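Local coordinates for protein acinetobacter secreted protease CpaA (Acinetobacter nosocomialis M2, PDB 6O38) that is a secreted zinc metalloprotease, probably of metzincin type, exported by the type II secretion pathway and bound here to its chaperone CpaB, at residues Thr374-Leu379 against Tyr417-Gly422; Val380-Val385 against Val458-Asn463; Ile424-Pro429 against Asp443-Asn448; Thr432-Ile437 against Cys470-Ile475. All blocks are in the same frame, centred on the assembly; numbering follows the deposited sequence.

Contact 1: Thr374-Leu379 against Tyr417-Gly422. With SO4 (sulfate ion), chain O.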
loop_
_atom_site.group_PDB
_atom_site.type_symbol
_atom_site.label_atom_id
_atom_site.label_comp_id
_atom_site.label_asym_id
_atom_site.label_seq_id
_atom_site.Cartn_x
_atom_site.Cartn_y
_atom_site.Cartn_z
ATOM N N THR A 374 -3.685 3.105 -24.367
ATOM C CA THR A 374 -2.632 4.052 -24.025
ATOM C C THR A 374 -3.123 5.474 -24.264
ATOM O O THR A 374 -3.494 5.828 -25.388
ATOM C CB THR A 374 -1.372 3.779 -24.843
ATOM O OG1 THR A 374 -0.907 2.450 -24.577
ATOM C CG2 THR A 374 -0.279 4.774 -24.484
ATOM N N ILE A 375 -3.115 6.285 -23.212
ATOM C CA ILE A 375 -3.492 7.691 -23.290
ATOM C C ILE A 375 -2.209 8.512 -23.269
ATOM O O ILE A 375 -1.521 8.581 -22.245
ATOM C CB ILE A 375 -4.432 8.089 -22.144
ATOM C CG1 ILE A 375 -5.715 7.256 -22.195
ATOM C CG2 ILE A 375 -4.753 9.575 -22.208
ATOM C CD1 ILE A 375 -6.677 7.545 -21.064
ATOM N N ASP A 376 -1.881 9.133 -24.400
ATOM C CA ASP A 376 -0.665 9.927 -24.503
ATOM C C ASP A 376 -0.871 11.284 -23.842
ATOM O O ASP A 376 -1.875 11.960 -24.088
ATOM C CB ASP A 376 -0.266 10.106 -25.969
ATOM C CG ASP A 376 0.274 8.829 -26.585
ATOM O OD1 ASP A 376 0.683 7.927 -25.824
ATOM O OD2 ASP A 376 0.293 8.729 -27.830
HETATM N N MSE A 377 0.080 11.680 -23.000
HETATM C CA MSE A 377 -0.041 12.921 -22.245
HETATM C C MSE A 377 1.098 13.895 -22.533
HETATM O O MSE A 377 2.246 13.491 -22.716
HETATM C CB MSE A 377 -0.094 12.624 -20.743
HETATM C CG MSE A 377 -1.298 11.803 -20.308
HETATM SE SE MSE A 377 -2.972 12.801 -20.381
HETATM C CE MSE A 377 -2.561 14.175 -19.063
ATOM N N LEU A 378 0.766 15.183 -22.571
ATOM C CA LEU A 378 1.748 16.251 -22.700
ATOM C C LEU A 378 1.937 16.901 -21.336
ATOM O O LEU A 378 0.978 17.419 -20.753
ATOM C CB LEU A 378 1.301 17.288 -23.730
ATOM C CG LEU A 378 2.080 18.606 -23.739
ATOM C CD1 LEU A 378 3.543 18.372 -24.087
ATOM C CD2 LEU A 378 1.448 19.603 -24.699
ATOM N N LEU A 379 3.165 16.869 -20.828
ATOM C CA LEU A 379 3.483 17.412 -19.515
ATOM C C LEU A 379 4.032 18.823 -19.679
ATOM O O LEU A 379 5.040 19.026 -20.365
ATOM C CB LEU A 379 4.488 16.519 -18.787
ATOM C CG LEU A 379 4.087 15.047 -18.655
ATOM C CD1 LEU A 379 5.125 14.271 -17.857
ATOM C CD2 LEU A 379 2.708 14.916 -18.025
ATOM N N TYR A 417 -3.449 3.197 -19.464
ATOM C CA TYR A 417 -2.164 3.609 -18.923
ATOM C C TYR A 417 -1.840 4.998 -19.450
ATOM O O TYR A 417 -2.226 5.358 -20.565
ATOM C CB TYR A 417 -1.025 2.652 -19.306
ATOM C CG TYR A 417 -1.056 1.300 -18.632
ATOM C CD1 TYR A 417 -0.592 1.139 -17.334
ATOM C CD2 TYR A 417 -1.513 0.177 -19.309
ATOM C CE1 TYR A 417 -0.604 -0.099 -16.719
ATOM C CE2 TYR A 417 -1.527 -1.065 -18.704
ATOM C CZ TYR A 417 -1.073 -1.197 -17.410
ATOM O OH TYR A 417 -1.087 -2.433 -16.806
ATOM N N LEU A 418 -1.128 5.777 -18.642
ATOM C CA LEU A 418 -0.649 7.082 -19.068
ATOM C C LEU A 418 0.765 6.948 -19.615
ATOM O O LEU A 418 1.615 6.290 -19.006
ATOM C CB LEU A 418 -0.680 8.086 -17.915
ATOM C CG LEU A 418 -2.060 8.526 -17.427
ATOM C CD1 LEU A 418 -1.931 9.688 -16.455
ATOM C CD2 LEU A 418 -2.960 8.896 -18.597
ATOM N N ARG A 419 1.007 7.559 -20.771
ATOM C CA ARG A 419 2.324 7.587 -21.395
ATOM C C ARG A 419 2.668 9.033 -21.714
ATOM O O ARG A 419 1.923 9.702 -22.437
ATOM C CB ARG A 419 2.348 6.725 -22.662
ATOM C CG ARG A 419 3.522 6.982 -23.593
ATOM C CD ARG A 419 3.564 5.934 -24.696
ATOM N NE ARG A 419 4.516 6.265 -25.753
ATOM C CZ ARG A 419 4.173 6.750 -26.942
ATOM N NH1 ARG A 419 5.106 7.022 -27.842
ATOM N NH2 ARG A 419 2.896 6.957 -27.233
ATOM N N ASP A 420 3.785 9.515 -21.174
ATOM C CA ASP A 420 4.221 10.874 -21.462
ATOM C C ASP A 420 4.985 10.879 -22.782
ATOM O O ASP A 420 5.972 10.154 -22.945
ATOM C CB ASP A 420 5.061 11.443 -20.314
ATOM C CG ASP A 420 6.483 10.911 -20.291
ATOM O OD1 ASP A 420 6.662 9.676 -20.239
ATOM O OD2 ASP A 420 7.421 11.734 -20.335
ATOM N N VAL A 421 4.489 11.652 -23.745
ATOM C CA VAL A 421 5.095 11.742 -25.067
ATOM C C VAL A 421 5.800 13.066 -25.291
ATOM O O VAL A 421 6.341 13.290 -26.384
ATOM C CB VAL A 421 4.053 11.496 -26.173
ATOM C CG1 VAL A 421 3.499 10.086 -26.067
ATOM C CG2 VAL A 421 2.930 12.515 -26.075
ATOM N N GLY A 422 5.816 13.949 -24.297
ATOM C CA GLY A 422 6.479 15.229 -24.433
ATOM C C GLY A 422 6.516 16.015 -23.139
ATOM O O GLY A 422 5.605 15.903 -22.312
HETATM S S SO4 O . 6.065 7.100 -31.002
HETATM O O1 SO4 O . 4.665 7.516 -30.991
HETATM O O2 SO4 O . 6.283 6.160 -32.098
HETATM O O3 SO4 O . 6.919 8.270 -31.188
HETATM O O4 SO4 O . 6.394 6.454 -29.736
#
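D376 and R419, paired across two parallel strands, run side by side and point the same way. R419 has CG anti to the backbone N (chi1 164°) and stays extended as far as NE, a course that keeps the whole arm alongside the aspartate and ends in a salt bridge of 2.8 Å between R419 NH2 and D376 OD1. The bond is bent (130° at the hydrogen) and weak; the carboxylate and guanidinium planes stand 65° apart. V421 crosses D376 at about a right angle and lays CG1 over one face of the guanidinium, 3.5 Å from D376 CG, while T374 CG2 leans on the arm lower down, 3.7 Å from R419 CB. T374 turns its hydroxyl to E357.

The opposite face is largely apolar, with D420 on it beside L379. L418 CD2 touches both M377 CG (3.8 Å) and I375 CB (3.9 Å), and L418 and I375 pack on helix 496-504, which carries zinc ligands H498 and H502 of the catalytic domain. Backbone bonds alternate: I375 N to Y417 O (2.9 Å), R419 N to I375 O, M377 N to R419 O. L379 N, however, takes G422 O, one residue later than that alternation predicts.

R419 NH1 donates weakly to O1 of a sulfate ion, probably from the crystallisation liquor. D376 holds NH2 and N355 O holds NE, leaving NH1 directed at the sulfate, consistent with a positive group that attracts an anion.

Contact 2: Val380-Val385 against Val458-Asn463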
loop_
_atom_site.group_PDB
_atom_site.type_symbol
_atom_site.label_atom_id
_atom_site.label_comp_id
_atom_site.label_asym_id
_atom_site.label_seq_id
_atom_site.Cartn_x
_atom_site.Cartn_y
_atom_site.Cartn_z
ATOM N N VAL A 380 3.372 19.791 -19.050
ATOM C CA VAL A 380 3.763 21.195 -19.112
ATOM C C VAL A 380 4.134 21.649 -17.707
ATOM O O VAL A 380 3.338 21.502 -16.773
ATOM C CB VAL A 380 2.640 22.074 -19.691
ATOM C CG1 VAL A 380 3.130 23.501 -19.884
ATOM C CG2 VAL A 380 2.133 21.494 -21.002
ATOM N N SER A 381 5.339 22.194 -17.562
ATOM C CA SER A 381 5.834 22.689 -16.285
ATOM C C SER A 381 6.105 24.182 -16.391
ATOM O O SER A 381 6.776 24.630 -17.326
ATOM C CB SER A 381 7.103 21.949 -15.859
ATOM O OG SER A 381 7.294 22.034 -14.458
ATOM N N SER A 382 5.582 24.943 -15.436
ATOM C CA SER A 382 5.775 26.385 -15.442
ATOM C C SER A 382 7.227 26.726 -15.110
ATOM O O SER A 382 7.852 26.048 -14.288
ATOM C CB SER A 382 4.839 27.053 -14.435
ATOM O OG SER A 382 5.081 28.448 -14.361
ATOM N N PRO A 383 7.795 27.755 -15.744
ATOM C CA PRO A 383 9.141 28.202 -15.348
ATOM C C PRO A 383 9.236 28.592 -13.884
ATOM O O PRO A 383 10.309 28.447 -13.282
ATOM C CB PRO A 383 9.401 29.401 -16.271
ATOM C CG PRO A 383 8.483 29.201 -17.431
ATOM C CD PRO A 383 7.265 28.522 -16.883
ATOM N N GLU A 384 8.149 29.097 -13.295
ATOM C CA GLU A 384 8.144 29.377 -11.863
ATOM C C GLU A 384 8.401 28.111 -11.054
ATOM O O GLU A 384 9.098 28.147 -10.034
ATOM C CB GLU A 384 6.818 30.019 -11.454
ATOM C CG GLU A 384 6.700 31.488 -11.831
ATOM C CD GLU A 384 5.365 32.089 -11.435
ATOM O OE1 GLU A 384 4.398 31.322 -11.244
ATOM O OE2 GLU A 384 5.285 33.330 -11.306
ATOM N N VAL A 385 7.841 26.980 -11.492
ATOM C CA VAL A 385 8.080 25.720 -10.796
ATOM C C VAL A 385 9.528 25.278 -10.971
ATOM O O VAL A 385 10.164 24.800 -10.022
ATOM C CB VAL A 385 7.096 24.644 -11.288
ATOM C CG1 VAL A 385 7.436 23.289 -10.684
ATOM C CG2 VAL A 385 5.676 25.037 -10.945
ATOM N N VAL A 458 -3.264 16.818 -22.077
ATOM C CA VAL A 458 -2.249 17.742 -21.588
ATOM C C VAL A 458 -2.420 17.887 -20.083
ATOM O O VAL A 458 -3.546 17.914 -19.575
ATOM C CB VAL A 458 -2.338 19.112 -22.302
ATOM C CG1 VAL A 458 -3.775 19.597 -22.354
ATOM C CG2 VAL A 458 -1.442 20.144 -21.628
ATOM N N TYR A 459 -1.300 17.967 -19.367
ATOM C CA TYR A 459 -1.305 18.176 -17.927
ATOM C C TYR A 459 -0.299 19.263 -17.579
ATOM O O TYR A 459 0.807 19.298 -18.126
ATOM C CB TYR A 459 -0.976 16.884 -17.173
ATOM C CG TYR A 459 -1.377 16.917 -15.719
ATOM C CD1 TYR A 459 -0.509 17.401 -14.752
ATOM C CD2 TYR A 459 -2.630 16.476 -15.315
ATOM C CE1 TYR A 459 -0.873 17.438 -13.424
ATOM C CE2 TYR A 459 -3.003 16.509 -13.986
ATOM C CZ TYR A 459 -2.121 16.990 -13.044
ATOM O OH TYR A 459 -2.487 17.026 -11.718
ATOM N N TYR A 460 -0.689 20.148 -16.664
ATOM C CA TYR A 460 0.060 21.361 -16.366
ATOM C C TYR A 460 0.459 21.384 -14.898
ATOM O O TYR A 460 -0.374 21.141 -14.019
ATOM C CB TYR A 460 -0.765 22.604 -16.712
ATOM C CG TYR A 460 -0.092 23.913 -16.369
ATOM C CD1 TYR A 460 1.046 24.329 -17.047
ATOM C CD2 TYR A 460 -0.601 24.739 -15.375
ATOM C CE1 TYR A 460 1.663 25.527 -16.739
ATOM C CE2 TYR A 460 0.008 25.938 -15.062
ATOM C CZ TYR A 460 1.139 26.327 -15.747
ATOM O OH TYR A 460 1.748 27.523 -15.437
ATOM N N GLN A 461 1.733 21.672 -14.641
ATOM C CA GLN A 461 2.270 21.813 -13.291
ATOM C C GLN A 461 2.733 23.255 -13.124
ATOM O O GLN A 461 3.744 23.657 -13.708
ATOM C CB GLN A 461 3.415 20.828 -13.055
ATOM C CG GLN A 461 4.190 21.052 -11.768
ATOM C CD GLN A 461 5.217 19.964 -11.517
ATOM O OE1 GLN A 461 4.940 18.979 -10.834
ATOM N NE2 GLN A 461 6.411 20.136 -12.077
ATOM N N GLY A 462 1.995 24.031 -12.327
ATOM C CA GLY A 462 2.243 25.453 -12.195
ATOM C C GLY A 462 2.416 25.866 -10.743
ATOM O O GLY A 462 2.332 25.046 -9.825
ATOM N N ASN A 463 2.672 27.162 -10.563
ATOM C CA ASN A 463 2.851 27.751 -9.241
ATOM C C ASN A 463 1.833 28.850 -8.956
ATOM O O ASN A 463 1.956 29.554 -7.947
ATOM C CB ASN A 463 4.278 28.294 -9.095
ATOM C CG ASN A 463 4.660 28.562 -7.650
ATOM O OD1 ASN A 463 4.326 27.788 -6.753
ATOM N ND2 ASN A 463 5.361 29.667 -7.418
#
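Q461 NE2 is gripped twice: it donates to S381 OG across the strands (3.2 Å) and to A394 O of helix 391-411. S381 OG lies close to the plane of the amide and also bonds N386 OD1, and V385 CG1, from a side chain crossing that of Q461 at about a right angle, packs against the same NE2 at 3.6 Å. Two bonds to NE2 and the V385 methyl probably fix the rotation of this buried amide.

The backbone ladder beneath is parallel. V380 N binds Y459 O, Q461 N binds V380 O (2.7 Å), and S382 N binds Q461 O (2.8 Å). On the face away from Q461, V380 CG1, anti to the backbone N (chi1 -174°), meets the edge of the Y460 ring, 3.6 Å from CD1, while V380 CG2 touches V458 CG2. Further out, S382 CB lies near Y460 OH, whose hydroxyl bonds E464.

At S382 the strand gives way to helix 383-389. S382 is its N-cap, with a weak bond from E384 N to S382 OG (3.3 Å), and one turn on V385 CG2 settles against the G462 backbone. Next to this ladder Y459 bonds N486 and touches the zinc-binding HExxH helix. Two neighbouring parallel strands, one of them running on into a helix, fit the central sheet of a metzincin-like catalytic domain.

Contact 3: Ile424-Pro429 against Asp443-Asn448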
loop_
_atom_site.group_PDB
_atom_site.type_symbol
_atom_site.label_atom_id
_atom_site.label_comp_id
_atom_site.label_asym_id
_atom_site.label_seq_id
_atom_site.Cartn_x
_atom_site.Cartn_y
_atom_site.Cartn_z
ATOM N N ILE A 424 7.403 20.047 -21.916
ATOM C CA ILE A 424 7.720 21.410 -22.318
ATOM C C ILE A 424 7.697 22.305 -21.090
ATOM O O ILE A 424 6.924 22.089 -20.149
ATOM C CB ILE A 424 6.758 21.950 -23.403
ATOM C CG1 ILE A 424 5.332 22.066 -22.858
ATOM C CG2 ILE A 424 6.799 21.068 -24.639
ATOM C CD1 ILE A 424 4.369 22.737 -23.814
ATOM N N THR A 425 8.566 23.311 -21.097
ATOM C CA THR A 425 8.598 24.334 -20.063
ATOM C C THR A 425 7.890 25.574 -20.592
ATOM O O THR A 425 8.322 26.160 -21.590
ATOM C CB THR A 425 10.036 24.666 -19.661
ATOM O OG1 THR A 425 10.568 23.603 -18.859
ATOM C CG2 THR A 425 10.085 25.972 -18.877
ATOM N N TYR A 426 6.806 25.966 -19.928
ATOM C CA TYR A 426 5.977 27.053 -20.428
ATOM C C TYR A 426 5.041 27.528 -19.327
ATOM O O TYR A 426 4.552 26.723 -18.531
ATOM C CB TYR A 426 5.167 26.610 -21.652
ATOM C CG TYR A 426 4.264 27.686 -22.201
ATOM C CD1 TYR A 426 4.776 28.732 -22.955
ATOM C CD2 TYR A 426 2.899 27.661 -21.955
ATOM C CE1 TYR A 426 3.953 29.721 -23.456
ATOM C CE2 TYR A 426 2.070 28.644 -22.448
ATOM C CZ TYR A 426 2.599 29.671 -23.198
ATOM O OH TYR A 426 1.770 30.653 -23.693
ATOM N N LYS A 427 4.801 28.836 -19.294
ATOM C CA LYS A 427 3.878 29.454 -18.349
ATOM C C LYS A 427 2.578 29.789 -19.070
ATOM O O LYS A 427 2.569 30.621 -19.985
ATOM C CB LYS A 427 4.494 30.712 -17.735
ATOM C CG LYS A 427 3.495 31.649 -17.070
ATOM C CD LYS A 427 3.268 31.292 -15.612
ATOM C CE LYS A 427 2.379 32.320 -14.929
ATOM N NZ LYS A 427 0.935 32.085 -15.207
ATOM N N ILE A 428 1.495 29.140 -18.669
ATOM C CA ILE A 428 0.181 29.472 -19.230
ATOM C C ILE A 428 -0.247 30.840 -18.713
ATOM O O ILE A 428 -0.218 31.072 -17.490
ATOM C CB ILE A 428 -0.844 28.397 -18.862
ATOM C CG1 ILE A 428 -0.386 27.026 -19.363
ATOM C CG2 ILE A 428 -2.210 28.747 -19.432
ATOM C CD1 ILE A 428 -1.398 25.923 -19.132
ATOM N N PRO A 429 -0.643 31.774 -19.581
ATOM C CA PRO A 429 -1.011 33.113 -19.096
ATOM C C PRO A 429 -2.297 33.090 -18.288
ATOM O O PRO A 429 -3.392 32.974 -18.848
ATOM C CB PRO A 429 -1.173 33.927 -20.387
ATOM C CG PRO A 429 -0.472 33.133 -21.450
ATOM C CD PRO A 429 -0.624 31.701 -21.050
ATOM N N ASP A 443 -4.459 27.829 -25.703
ATOM C CA ASP A 443 -3.093 28.328 -25.777
ATOM C C ASP A 443 -2.370 27.737 -26.980
ATOM O O ASP A 443 -2.292 26.514 -27.131
ATOM C CB ASP A 443 -2.357 27.989 -24.479
ATOM C CG ASP A 443 -0.995 28.654 -24.377
ATOM O OD1 ASP A 443 -0.204 28.599 -25.343
ATOM O OD2 ASP A 443 -0.726 29.257 -23.318
ATOM N N THR A 444 -1.836 28.615 -27.829
ATOM C CA THR A 444 -1.253 28.171 -29.091
ATOM C C THR A 444 0.014 27.358 -28.857
ATOM O O THR A 444 0.277 26.387 -29.576
ATOM C CB THR A 444 -0.964 29.379 -29.981
ATOM O OG1 THR A 444 -2.123 30.222 -30.034
ATOM C CG2 THR A 444 -0.614 28.939 -31.389
ATOM N N THR A 445 0.808 27.736 -27.853
ATOM C CA THR A 445 2.068 27.044 -27.597
ATOM C C THR A 445 1.832 25.599 -27.171
ATOM O O THR A 445 2.471 24.676 -27.690
ATOM C CB THR A 445 2.870 27.794 -26.532
ATOM O OG1 THR A 445 3.357 29.026 -27.077
ATOM C CG2 THR A 445 4.052 26.956 -26.060
ATOM N N VAL A 446 0.910 25.381 -26.232
ATOM C CA VAL A 446 0.684 24.028 -25.735
ATOM C C VAL A 446 -0.142 23.196 -26.715
ATOM O O VAL A 446 0.034 21.975 -26.792
ATOM C CB VAL A 446 0.042 24.069 -24.334
ATOM C CG1 VAL A 446 0.431 25.349 -23.607
ATOM C CG2 VAL A 446 -1.473 23.916 -24.402
ATOM N N GLN A 447 -1.044 23.821 -27.477
ATOM C CA GLN A 447 -1.884 23.052 -28.390
ATOM C C GLN A 447 -1.153 22.681 -29.674
ATOM O O GLN A 447 -1.425 21.621 -30.247
ATOM C CB GLN A 447 -3.168 23.820 -28.709
ATOM C CG GLN A 447 -4.113 23.959 -27.520
ATOM C CD GLN A 447 -4.610 22.620 -26.998
ATOM O OE1 GLN A 447 -4.732 21.651 -27.748
ATOM N NE2 GLN A 447 -4.894 22.561 -25.702
ATOM N N ASN A 448 -0.236 23.530 -30.146
ATOM C CA ASN A 448 0.601 23.138 -31.276
ATOM C C ASN A 448 1.520 21.984 -30.898
ATOM O O ASN A 448 1.674 21.028 -31.668
ATOM C CB ASN A 448 1.423 24.324 -31.777
ATOM C CG ASN A 448 0.575 25.382 -32.450
ATOM O OD1 ASN A 448 -0.570 25.134 -32.827
ATOM N ND2 ASN A 448 1.145 26.568 -32.627
#
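Y426 and D443 meet where the chain leaving strand 416-425 passes the N-terminus of helix 444-452, whose N-cap is D443 itself. The polar part of the contact divides the two carboxylate oxygens. D443 OD1 accepts from T445 N (2.8 Å), the capping bond, and OD2 accepts from Y426 OH (2.9 Å) through its syn lone pair. Ring and carboxylate approach from opposite directions with their planes 85° apart, and OD2 lies at the edge of the ring. The two bonds together should fix the rotation of the carboxylate, and the helix end would be expected to stabilise its negative charge.

A CH-pi contact covers one ring face: T445 CG2 sits 3.8 Å from the centroid of the Y426 ring, 18° off its normal. Y426 has CG anti to the backbone N (chi1 179°), which carries the ring away from its backbone to the first turn of the helix.

Apolar packing completes the seam. V446 CG1 comes within 3.8 Å of Y426 CD2, the two side chains crossing at about a right angle, and I424 CD1 comes no nearer than 4.4 Å to V446 CA. I424 and Y426 also rest on V380 of the neighbouring strand, whereas K427 turns from the helix to a salt bridge with E464. Beside the tyrosine, P429 CD lies 3.3 Å from D443 OD2.

Contact 4: Thr432-Ile437 against Cys470-Ile475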
loop_
_atom_site.group_PDB
_atom_site.type_symbol
_atom_site.label_atom_id
_atom_site.label_comp_id
_atom_site.label_asym_id
_atom_site.label_seq_id
_atom_site.Cartn_x
_atom_site.Cartn_y
_atom_site.Cartn_z
ATOM N N THR A 432 -4.487 32.640 -11.968
ATOM C CA THR A 432 -4.854 31.547 -11.078
ATOM C C THR A 432 -4.797 30.220 -11.824
ATOM O O THR A 432 -4.819 30.171 -13.058
ATOM C CB THR A 432 -6.265 31.731 -10.493
ATOM O OG1 THR A 432 -7.232 31.690 -11.553
ATOM C CG2 THR A 432 -6.380 33.057 -9.755
ATOM N N LEU A 433 -4.722 29.135 -11.048
ATOM C CA LEU A 433 -4.739 27.800 -11.637
ATOM C C LEU A 433 -6.099 27.512 -12.262
ATOM O O LEU A 433 -6.191 26.833 -13.292
ATOM C CB LEU A 433 -4.390 26.758 -10.580
ATOM C CG LEU A 433 -3.896 25.402 -11.095
ATOM C CD1 LEU A 433 -2.638 25.562 -11.957
ATOM C CD2 LEU A 433 -3.637 24.438 -9.945
ATOM N N LYS A 434 -7.166 28.036 -11.645
ATOM C CA LYS A 434 -8.513 27.911 -12.193
ATOM C C LYS A 434 -8.604 28.558 -13.564
ATOM O O LYS A 434 -9.249 28.027 -14.474
ATOM C CB LYS A 434 -9.490 28.609 -11.252
ATOM C CG LYS A 434 -10.947 28.591 -11.670
ATOM C CD LYS A 434 -11.779 29.378 -10.664
ATOM C CE LYS A 434 -13.242 29.421 -11.035
ATOM N NZ LYS A 434 -14.024 30.171 -10.011
ATOM N N GLU A 435 -7.972 29.720 -13.723
ATOM C CA GLU A 435 -7.918 30.374 -15.024
ATOM C C GLU A 435 -7.039 29.611 -16.007
ATOM O O GLU A 435 -7.333 29.586 -17.206
ATOM C CB GLU A 435 -7.427 31.811 -14.849
ATOM C CG GLU A 435 -7.785 32.745 -15.989
ATOM C CD GLU A 435 -7.460 34.196 -15.662
ATOM O OE1 GLU A 435 -6.685 34.427 -14.710
ATOM O OE2 GLU A 435 -7.980 35.101 -16.349
ATOM N N ALA A 436 -5.964 28.980 -15.521
ATOM C CA ALA A 436 -5.035 28.297 -16.418
ATOM C C ALA A 436 -5.681 27.095 -17.094
ATOM O O ALA A 436 -5.380 26.794 -18.256
ATOM C CB ALA A 436 -3.780 27.876 -15.656
ATOM N N ILE A 437 -6.560 26.385 -16.383
ATOM C CA ILE A 437 -7.192 25.207 -16.966
ATOM C C ILE A 437 -8.121 25.602 -18.108
ATOM O O ILE A 437 -8.384 24.798 -19.011
ATOM C CB ILE A 437 -7.930 24.402 -15.877
ATOM C CG1 ILE A 437 -7.996 22.923 -16.260
ATOM C CG2 ILE A 437 -9.324 24.961 -15.629
ATOM C CD1 ILE A 437 -6.643 22.257 -16.295
ATOM N N CYS A 470 -5.931 23.224 -4.895
ATOM C CA CYS A 470 -4.675 23.124 -5.624
ATOM C C CYS A 470 -4.743 22.246 -6.870
ATOM O O CYS A 470 -3.709 22.037 -7.508
ATOM C CB CYS A 470 -3.568 22.631 -4.683
ATOM S SG CYS A 470 -3.762 21.000 -3.921
ATOM N N GLY A 471 -5.910 21.738 -7.237
ATOM C CA GLY A 471 -6.037 20.940 -8.443
ATOM C C GLY A 471 -7.275 21.318 -9.229
ATOM O O GLY A 471 -8.289 21.733 -8.666
ATOM N N TRP A 472 -7.177 21.172 -10.550
ATOM C CA TRP A 472 -8.297 21.472 -11.431
ATOM C C TRP A 472 -8.264 20.539 -12.633
ATOM O O TRP A 472 -7.192 20.236 -13.163
ATOM C CB TRP A 472 -8.268 22.931 -11.900
ATOM C CG TRP A 472 -8.475 23.919 -10.795
ATOM C CD1 TRP A 472 -7.512 24.637 -10.147
ATOM C CD2 TRP A 472 -9.722 24.287 -10.194
ATOM N NE1 TRP A 472 -8.084 25.436 -9.186
ATOM C CE2 TRP A 472 -9.439 25.238 -9.194
ATOM C CE3 TRP A 472 -11.051 23.906 -10.405
ATOM C CZ2 TRP A 472 -10.435 25.815 -8.408
ATOM C CZ3 TRP A 472 -12.038 24.479 -9.626
ATOM C CH2 TRP A 472 -11.726 25.424 -8.640
ATOM N N ALA A 473 -9.449 20.098 -13.061
ATOM C CA ALA A 473 -9.591 19.240 -14.232
ATOM C C ALA A 473 -11.049 19.160 -14.670
ATOM O O ALA A 473 -11.942 18.975 -13.837
ATOM C CB ALA A 473 -9.051 17.836 -13.950
ATOM N N TRP A 474 -11.299 19.304 -15.969
ATOM C CA TRP A 474 -12.652 19.170 -16.491
ATOM C C TRP A 474 -13.139 17.733 -16.356
ATOM O O TRP A 474 -12.405 16.782 -16.637
ATOM C CB TRP A 474 -12.700 19.611 -17.954
ATOM C CG TRP A 474 -12.225 21.015 -18.170
ATOM C CD1 TRP A 474 -11.000 21.403 -18.628
ATOM C CD2 TRP A 474 -12.970 22.219 -17.947
ATOM N NE1 TRP A 474 -10.933 22.774 -18.697
ATOM C CE2 TRP A 474 -12.130 23.299 -18.285
ATOM C CE3 TRP A 474 -14.265 22.488 -17.493
ATOM C CZ2 TRP A 474 -12.542 24.627 -18.182
ATOM C CZ3 TRP A 474 -14.671 23.807 -17.390
ATOM C CH2 TRP A 474 -13.812 24.859 -17.735
ATOM N N ILE A 475 -14.387 17.577 -15.924
ATOM C CA ILE A 475 -14.980 16.264 -15.694
ATOM C C ILE A 475 -15.577 15.752 -16.997
ATOM O O ILE A 475 -16.315 16.475 -17.678
ATOM C CB ILE A 475 -16.042 16.325 -14.585
ATOM C CG1 ILE A 475 -15.422 16.849 -13.288
ATOM C CG2 ILE A 475 -16.663 14.954 -14.371
ATOM C CD1 ILE A 475 -16.298 16.664 -12.070
#
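W472 has CG anti to its carbonyl carbon (chi1 -66°), and chi2 near 100° turns the indole flat against the first turn of helix 433-439. One face is taken by K434, whose CB stands 4.2 Å from the centroid of the five-membered ring in a CH-pi contact. L433 extends away from its backbone N, placing CD2 in the indole plane at the edge, 3.9 Å from W472 CD1 and 3.4 Å from C470 O. The helix begins with T432 as N-cap, its OG1 accepting from E435 N (3.0 Å).

I437, a turn further on, touches both tryptophans. Its CD1 packs on W472 O at 3.8 Å, and its side chain slides past that of W474 in the opposite direction, CG1 lying 3.8 Å from W474 NE1. The same NE1 donates to I437 O at 3.3 Å; the bond is nearly straight at the hydrogen, but NE1 stands 60° out of the carbonyl plane and uses no lone pair.

C470 is tied to C491 by a disulfide, and A473 touches H502 of the zinc site. Together with packing by I437 and I483, the indole bond probably helps to orient W474, whose ring meets that of H175 of the chaperone chain CpaB.

How the contacts relate
Strand 367-381 supplies contact 1 and, with the start of helix 383-389, contact 2. Contact 1 closes a loop through helix 391-411 back to strand 416-425; contact 2 spans a longer one, to strand 457-462, and crosses contact 1. The three strands are neighbours, with 367-381 in the middle. Contact 3 lies nested inside the loop of contact 2 and follows contact 1 in series, bringing helix 444-452 against the end of strand 416-425. Contact 4 begins between the two segments of contact 3, so the two cross; it also crosses contact 2 and carries helix 433-439 to strand 471-473, near the zinc site. Y460 of contact 2 packs on L433 and A436 of contact 4.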